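Local coordinates for protein DOA1 (Saccharomyces cerevisiae, PDB 3ODT) that probably binds ubiquitin through its WD40 beta-propeller domain and is linked to the turnover of F-box proteins, at residues 101-106 and 127-132; 187-192 and 229-234; 223-228 and 243-248. One frame throughout, in Å; residues are numbered along the deposited sequence.

Interaction 1 (101-106 and 127-132)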
# COMPACT_ATOMS: atom_id res chain seq x y z
N ILE A 101 13.55 10.39 -10.28
CA ILE A 101 13.16 10.44 -11.67
C ILE A 101 13.58 9.15 -12.38
O ILE A 101 14.66 8.65 -12.14
CB ILE A 101 13.79 11.68 -12.37
CG1 ILE A 101 13.19 11.81 -13.77
CG2 ILE A 101 15.35 11.63 -12.38
CD1 ILE A 101 13.47 13.16 -14.42
N GLY A 102 12.70 8.64 -13.23
CA GLY A 102 13.02 7.50 -14.06
C GLY A 102 11.84 6.72 -14.60
O GLY A 102 11.93 6.10 -15.64
N HIS A 103 10.72 6.69 -13.88
CA HIS A 103 9.56 5.97 -14.41
C HIS A 103 8.98 6.67 -15.62
O HIS A 103 9.10 7.90 -15.76
CB HIS A 103 8.48 5.83 -13.35
CG HIS A 103 8.73 4.70 -12.42
ND1 HIS A 103 8.75 3.39 -12.87
CD2 HIS A 103 8.91 4.65 -11.08
CE1 HIS A 103 8.98 2.59 -11.84
NE2 HIS A 103 9.09 3.33 -10.75
N GLN A 104 8.35 5.88 -16.49
CA GLN A 104 7.82 6.38 -17.75
C GLN A 104 6.32 6.15 -17.80
O GLN A 104 5.70 6.23 -18.85
CB GLN A 104 8.50 5.69 -18.93
CG GLN A 104 10.00 5.89 -18.96
CD GLN A 104 10.38 7.35 -18.99
OE1 GLN A 104 9.69 8.16 -19.60
NE2 GLN A 104 11.48 7.70 -18.31
N GLY A 105 5.73 5.86 -16.64
CA GLY A 105 4.30 5.75 -16.53
C GLY A 105 3.89 5.93 -15.08
O GLY A 105 4.73 6.14 -14.19
N ASN A 106 2.60 5.80 -14.85
CA ASN A 106 1.97 5.98 -13.54
C ASN A 106 2.76 5.23 -12.48
O ASN A 106 3.04 4.04 -12.66
CB ASN A 106 0.55 5.46 -13.58
CG ASN A 106 -0.18 5.61 -12.27
OD1 ASN A 106 0.04 6.57 -11.51
ND2 ASN A 106 -1.06 4.64 -11.98
N LYS A 127 11.19 -0.06 -9.60
CA LYS A 127 12.49 0.55 -9.49
C LYS A 127 12.87 0.58 -8.03
O LYS A 127 12.03 0.81 -7.15
CB LYS A 127 12.50 1.95 -10.12
CG LYS A 127 12.55 1.89 -11.67
CD LYS A 127 12.37 3.25 -12.33
CE LYS A 127 12.64 3.18 -13.84
NZ LYS A 127 12.04 2.05 -14.58
N VAL A 128 14.15 0.37 -7.78
CA VAL A 128 14.68 0.36 -6.43
C VAL A 128 15.66 1.52 -6.30
O VAL A 128 16.59 1.69 -7.12
CB VAL A 128 15.45 -0.94 -6.15
CG1 VAL A 128 16.11 -0.90 -4.73
CG2 VAL A 128 14.54 -2.12 -6.31
N TRP A 129 15.42 2.34 -5.28
CA TRP A 129 16.13 3.61 -5.10
C TRP A 129 16.78 3.69 -3.72
O TRP A 129 16.19 3.27 -2.73
CB TRP A 129 15.17 4.79 -5.23
CG TRP A 129 14.12 4.71 -6.28
CD1 TRP A 129 12.97 3.99 -6.21
CD2 TRP A 129 14.08 5.42 -7.54
NE1 TRP A 129 12.23 4.19 -7.34
CE2 TRP A 129 12.89 5.05 -8.18
CE3 TRP A 129 14.94 6.30 -8.19
CZ2 TRP A 129 12.51 5.56 -9.42
CZ3 TRP A 129 14.58 6.79 -9.44
CH2 TRP A 129 13.36 6.42 -10.04
N LYS A 130 17.99 4.20 -3.68
CA LYS A 130 18.69 4.44 -2.42
C LYS A 130 19.38 5.77 -2.51
O LYS A 130 19.98 6.11 -3.53
CB LYS A 130 19.73 3.36 -2.16
CG LYS A 130 19.17 1.94 -2.21
CD LYS A 130 20.29 0.91 -2.00
CE LYS A 130 19.76 -0.49 -2.01
NZ LYS A 130 20.82 -1.52 -1.75
N GLU A 131 19.29 6.53 -1.43
CA GLU A 131 19.94 7.83 -1.33
C GLU A 131 19.61 8.72 -2.53
O GLU A 131 20.46 9.48 -3.01
CB GLU A 131 21.44 7.64 -1.15
CG GLU A 131 21.80 7.07 0.23
CD GLU A 131 23.21 6.47 0.31
OE1 GLU A 131 23.99 6.60 -0.65
OE2 GLU A 131 23.53 5.88 1.37
N GLY A 132 18.37 8.64 -3.02
CA GLY A 132 17.87 9.60 -4.00
C GLY A 132 18.20 9.20 -5.44
O GLY A 132 18.01 9.98 -6.38

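Interaction 2 (187-192 and 229-234)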
# COMPACT_ATOMS: atom_id res chain seq x y z
N VAL A 187 -2.40 -9.44 -10.63
CA VAL A 187 -1.97 -9.42 -9.22
C VAL A 187 -1.80 -7.97 -8.79
O VAL A 187 -1.10 -7.20 -9.46
CB VAL A 187 -0.69 -10.22 -8.99
CG1 VAL A 187 -0.49 -10.44 -7.51
CG2 VAL A 187 -0.79 -11.57 -9.69
N ARG A 188 -2.47 -7.60 -7.71
CA ARG A 188 -2.59 -6.21 -7.33
C ARG A 188 -1.71 -5.79 -6.16
O ARG A 188 -1.31 -4.62 -6.05
CB ARG A 188 -4.04 -5.91 -6.96
CG ARG A 188 -5.03 -5.96 -8.12
CD ARG A 188 -4.75 -4.91 -9.13
NE ARG A 188 -5.02 -3.52 -8.70
CZ ARG A 188 -5.99 -2.74 -9.18
NH1 ARG A 188 -6.90 -3.23 -10.05
NH2 ARG A 188 -6.08 -1.48 -8.76
N HIS A 189 -1.41 -6.71 -5.25
CA HIS A 189 -0.67 -6.30 -4.07
C HIS A 189 0.02 -7.45 -3.37
O HIS A 189 -0.35 -8.62 -3.53
CB HIS A 189 -1.59 -5.54 -3.08
CG HIS A 189 -0.91 -4.34 -2.47
ND1 HIS A 189 -0.62 -3.21 -3.20
CD2 HIS A 189 -0.44 -4.11 -1.22
CE1 HIS A 189 -0.01 -2.34 -2.42
NE2 HIS A 189 0.12 -2.86 -1.21
N LEU A 190 1.02 -7.09 -2.58
CA LEU A 190 1.88 -8.02 -1.89
C LEU A 190 2.12 -7.59 -0.45
O LEU A 190 2.22 -6.40 -0.17
CB LEU A 190 3.22 -8.11 -2.60
CG LEU A 190 3.28 -8.52 -4.07
CD1 LEU A 190 4.65 -8.23 -4.65
CD2 LEU A 190 2.93 -9.98 -4.19
N ALA A 191 2.29 -8.55 0.44
CA ALA A 191 2.86 -8.29 1.76
C ALA A 191 3.85 -9.41 2.08
O ALA A 191 3.52 -10.60 1.91
CB ALA A 191 1.80 -8.22 2.85
N VAL A 192 5.08 -9.03 2.39
CA VAL A 192 6.10 -10.00 2.76
C VAL A 192 5.97 -10.38 4.25
O VAL A 192 6.01 -9.53 5.13
CB VAL A 192 7.51 -9.45 2.45
CG1 VAL A 192 8.60 -10.45 2.90
CG2 VAL A 192 7.60 -9.08 0.96
N TYR A 229 -7.63 -4.91 -3.79
CA TYR A 229 -6.65 -3.89 -4.16
C TYR A 229 -5.45 -3.78 -3.24
O TYR A 229 -4.38 -3.36 -3.67
CB TYR A 229 -7.33 -2.53 -4.21
CG TYR A 229 -8.40 -2.37 -5.26
CD1 TYR A 229 -8.21 -2.81 -6.56
CD2 TYR A 229 -9.61 -1.78 -4.95
CE1 TYR A 229 -9.19 -2.66 -7.53
CE2 TYR A 229 -10.59 -1.60 -5.93
CZ TYR A 229 -10.37 -2.06 -7.20
OH TYR A 229 -11.32 -1.89 -8.14
N CYS A 230 -5.62 -4.12 -1.95
CA CYS A 230 -4.56 -3.83 -1.00
C CYS A 230 -4.64 -4.84 0.11
O CYS A 230 -5.74 -5.27 0.46
CB CYS A 230 -4.74 -2.41 -0.43
SG CYS A 230 -3.35 -1.86 0.61
N ILE A 231 -3.47 -5.27 0.61
CA ILE A 231 -3.34 -6.09 1.80
C ILE A 231 -2.18 -5.57 2.63
O ILE A 231 -1.19 -5.06 2.11
CB ILE A 231 -3.06 -7.57 1.47
CG1 ILE A 231 -1.97 -7.70 0.42
CG2 ILE A 231 -4.33 -8.24 0.99
CD1 ILE A 231 -1.57 -9.10 0.06
N LYS A 232 -2.31 -5.71 3.95
CA LYS A 232 -1.29 -5.36 4.92
C LYS A 232 -1.34 -6.36 6.06
O LYS A 232 -2.36 -6.98 6.31
CB LYS A 232 -1.48 -3.95 5.50
CG LYS A 232 -1.32 -2.82 4.49
CD LYS A 232 0.12 -2.62 4.08
CE LYS A 232 0.19 -1.84 2.78
NZ LYS A 232 -0.26 -0.40 2.91
N LEU A 233 -0.22 -6.51 6.74
CA LEU A 233 -0.15 -7.29 7.97
C LEU A 233 -0.24 -6.38 9.19
O LEU A 233 0.49 -5.40 9.32
CB LEU A 233 1.15 -8.11 8.04
CG LEU A 233 1.35 -9.07 6.87
CD1 LEU A 233 2.74 -9.70 6.88
CD2 LEU A 233 0.24 -10.13 6.89
N LEU A 234 -1.15 -6.71 10.09
CA LEU A 234 -1.27 -6.07 11.38
C LEU A 234 -0.14 -6.48 12.31
O LEU A 234 0.53 -7.49 12.11
CB LEU A 234 -2.62 -6.46 11.99
CG LEU A 234 -3.80 -5.79 11.29
CD1 LEU A 234 -5.09 -6.52 11.61
CD2 LEU A 234 -3.90 -4.32 11.69

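Interaction 3 (223-228 and 243-248)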
# COMPACT_ATOMS: atom_id res chain seq x y z
N GLY A 223 -13.47 -14.62 0.03
CA GLY A 223 -14.66 -13.92 0.49
C GLY A 223 -14.90 -12.59 -0.21
O GLY A 223 -16.05 -12.22 -0.41
N HIS A 224 -13.86 -11.87 -0.60
CA HIS A 224 -14.10 -10.64 -1.36
C HIS A 224 -14.90 -10.96 -2.61
O HIS A 224 -14.67 -11.97 -3.28
CB HIS A 224 -12.80 -9.96 -1.75
CG HIS A 224 -12.21 -9.11 -0.69
ND1 HIS A 224 -12.77 -7.91 -0.33
CD2 HIS A 224 -11.10 -9.26 0.07
CE1 HIS A 224 -12.04 -7.36 0.62
NE2 HIS A 224 -11.00 -8.15 0.87
N GLU A 225 -15.83 -10.06 -2.93
CA GLU A 225 -16.75 -10.30 -4.03
C GLU A 225 -16.34 -9.61 -5.31
O GLU A 225 -17.01 -9.77 -6.35
CB GLU A 225 -18.17 -9.86 -3.66
CG GLU A 225 -18.65 -10.45 -2.35
CD GLU A 225 -19.70 -9.60 -1.68
OE1 GLU A 225 -19.36 -8.50 -1.16
OE2 GLU A 225 -20.88 -10.02 -1.68
N SER A 226 -15.24 -8.87 -5.25
CA SER A 226 -14.70 -8.20 -6.43
C SER A 226 -13.18 -8.21 -6.36
O SER A 226 -12.58 -9.08 -5.72
CB SER A 226 -15.21 -6.76 -6.51
OG SER A 226 -15.11 -6.27 -7.84
N PHE A 227 -12.55 -7.24 -7.02
CA PHE A 227 -11.11 -7.12 -6.99
C PHE A 227 -10.61 -6.83 -5.58
O PHE A 227 -11.23 -6.05 -4.82
CB PHE A 227 -10.64 -5.98 -7.88
CG PHE A 227 -11.21 -5.98 -9.23
CD1 PHE A 227 -11.50 -7.16 -9.88
CD2 PHE A 227 -11.54 -4.80 -9.84
CE1 PHE A 227 -12.05 -7.16 -11.13
CE2 PHE A 227 -12.10 -4.79 -11.10
CZ PHE A 227 -12.35 -5.98 -11.73
N VAL A 228 -9.45 -7.39 -5.25
CA VAL A 228 -8.77 -7.06 -4.01
C VAL A 228 -7.61 -6.13 -4.35
O VAL A 228 -6.71 -6.51 -5.10
CB VAL A 228 -8.30 -8.29 -3.23
CG1 VAL A 228 -7.83 -7.88 -1.86
CG2 VAL A 228 -9.40 -9.34 -3.14
N GLY A 243 -11.04 -3.82 -0.96
CA GLY A 243 -11.21 -3.82 -2.40
C GLY A 243 -12.52 -3.26 -2.93
O GLY A 243 -13.19 -2.41 -2.34
N GLU A 244 -12.83 -3.75 -4.11
CA GLU A 244 -13.85 -3.21 -4.95
C GLU A 244 -15.27 -3.54 -4.45
O GLU A 244 -16.25 -2.90 -4.84
CB GLU A 244 -13.59 -3.70 -6.38
CG GLU A 244 -14.53 -3.16 -7.46
CD GLU A 244 -14.66 -1.64 -7.46
OE1 GLU A 244 -13.64 -0.94 -7.34
OE2 GLU A 244 -15.80 -1.16 -7.63
N ASP A 245 -15.37 -4.51 -3.54
CA ASP A 245 -16.67 -4.89 -2.97
C ASP A 245 -17.11 -4.06 -1.77
O ASP A 245 -18.04 -4.41 -1.06
CB ASP A 245 -16.70 -6.36 -2.63
CG ASP A 245 -15.78 -6.72 -1.47
OD1 ASP A 245 -15.11 -5.80 -0.96
OD2 ASP A 245 -15.79 -7.93 -1.06
N ARG A 246 -16.45 -2.91 -1.59
CA ARG A 246 -16.78 -1.92 -0.56
C ARG A 246 -16.37 -2.35 0.84
O ARG A 246 -16.80 -1.73 1.82
CB ARG A 246 -18.27 -1.53 -0.58
CG ARG A 246 -18.81 -1.29 -1.98
CD ARG A 246 -20.17 -0.64 -1.96
NE ARG A 246 -21.26 -1.50 -1.49
CZ ARG A 246 -21.92 -1.35 -0.34
NH1 ARG A 246 -21.57 -0.41 0.54
NH2 ARG A 246 -22.92 -2.16 -0.04
N THR A 247 -15.55 -3.38 0.94
CA THR A 247 -15.21 -3.92 2.24
C THR A 247 -13.72 -3.77 2.60
O THR A 247 -12.82 -3.77 1.75
CB THR A 247 -15.61 -5.41 2.43
OG1 THR A 247 -14.75 -6.27 1.67
CG2 THR A 247 -17.10 -5.64 2.11
N VAL A 248 -13.52 -3.67 3.91
CA VAL A 248 -12.24 -3.90 4.58
C VAL A 248 -12.44 -5.19 5.36
O VAL A 248 -13.45 -5.35 6.05
CB VAL A 248 -11.89 -2.76 5.56
CG1 VAL A 248 -10.60 -3.09 6.30
CG2 VAL A 248 -11.73 -1.45 4.78

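Interaction 1 (101-106 and 127-132)
His103 presents one face of its imidazole to the aliphatic chain of Lys127, and this CH-pi contact is the main side-chain meeting between loop 101-106 and strand 127-130. Lys127 CD stands 3.5 Å from the centroid of the His103 ring and only 12° off its normal, with CB and CG continuing along the CE1 and NE2 side. The lysine is otherwise extended but turns at its last torsion (chi4 45°), and its NZ is held by Asn137 and Thr125.

The contact exemplifies the WD40 repeat, in which a Gly-His pair is tied to the third strand of its own blade. Beside these direct contacts runs an indirect polar link: His103 NE2 and Trp129 NE1 both bond to Ser119 OG, while His103 ND1 bonds to Asp123, the network classic for this family.

Van der Waals contact supplies the rest. Trp129 points the rim of its six-membered ring at the loop backbone, meeting Ile101 O in the ring plane at 3.3 Å from CZ3. Gly102 N lies at the same edge, 3.9 Å from CH2. A CB on Gly102 would crowd Trp129 CH2 and jam against the carbonyl of Ile101. Gly102 O also lies 3.5 Å from Lys127 CE.

Interaction 2 (187-192 and 229-234)
The guanidinium of Arg188 has Tyr229 CD1 over one face, 3.3 Å from NH2 and displaced toward the rim of the group. The two planes are 48° apart, so this is an oblique meeting of side chains that lie alongside and point the same way. Bends at chi2 and chi3 of Arg188 bring its guanidinium alongside the CD1-CE1 side of the phenol ring. The imidazole of His189 carries Cys230 SG over one face, 4.3 Å from the ring centroid, a sulfur-aromatic contact offset from the centre. At the ring's edge stand Ile231 O, 3.5 Å from His189 CD2, and Lys232 CE.

Strands 187-192 and 229-233 run almost parallel, 10° apart, with axes approaching to 5.6 Å, yet no hydrogen bond joins them. This is how the innermost strands of adjacent propeller blades meet: each bonds to its own sheet, and side chains fill the seam. Both strands carry a classic beta bulge, Arg188 and His189 facing Cys201, Tyr229 and Cys230 facing Cys242.

Arg188 also makes a cation-pi contact with Trp146, and Tyr229 stacks on Trp270. An alanine at Arg188 is therefore likely to leave Tyr229 and Trp146 without their cationic neighbour and a gap beside the phenol ring. Farther along, Ile231 CG1 sits between its backbone N and carbonyl carbon (chi1 47°), which carries CD1 across to 3.9 Å from Ala191 N. Ala191 CB rests 4.1 Å from Leu233 CG, and Leu233 CD1 continues to the carbonyl of Val192. Ile231 N and O are buried here with no partner.

Interaction 3 (223-228 and 243-248)
Asp245 drives its carboxylate into the loop 223-228, and there the contact is densest. Its OD2 takes the backbone N-H of Glu225 at 2.8 Å (163°), met on the anti side and well out of the carboxylate plane. His224 ND1 divides a weak bond between Asp245 OD2 and OD1, the ring turned 41° from the carboxylate. With chi1 at 68°, CG of the aspartate lies between its own N and carbonyl carbon, so OD1 can also accept from Thr247: OG1 at 2.7 Å on the syn side, and the backbone N from above the same face, closing an Asx turn. Such a grip should hold the carboxylate against rotation. Equally close is the backbone pairing, where Glu244 N reaches Phe227 O at 2.9 Å in the carbonyl plane; a CB on Gly243 would clash with that oxygen. Ser226 OG packs 3.2 Å from Glu244 CG.

Toward solvent the fit relaxes. The exposed Glu225 brings OE1 to 3.6 Å from Asp245 OD2, a like-charge approach that Arg249 probably eases by its salt bridge to Asp245. Phe227 CB lies 4.0 Å from Glu244 CB, whose carboxylate leads off to Tyr229 and Ser268.

Asp245, His224 and, through NE2, Ser241 on strand 239-243 form the Asp-His-Ser part of the hydrogen-bonded network classic for WD40 repeats, while Thr247 packs outward on Val261 and Thr263 of strand 258-263.

Overall arrangement
Read from the N terminus, the chain first closes interaction 1, a short loop of 20 residues within one blade. Interaction 2 opens later, at 187-192, and spans a longer loop to join the inner strands of two neighbouring blades. Before it closes, interaction 3 opens at 223-228, whose end runs directly into 229-234; it closes afterwards at 243-248, so the two cross. They touch, Arg188 CB packing on Val228 O. Interactions 1 and 3 both start from a Gly-His loop, but interaction 1 meets the third strand and interaction 3 mainly the turn leading into it; their centres lie about 30 Å apart on opposite sides of the propeller, while interaction 2 links blade to blade near the axis.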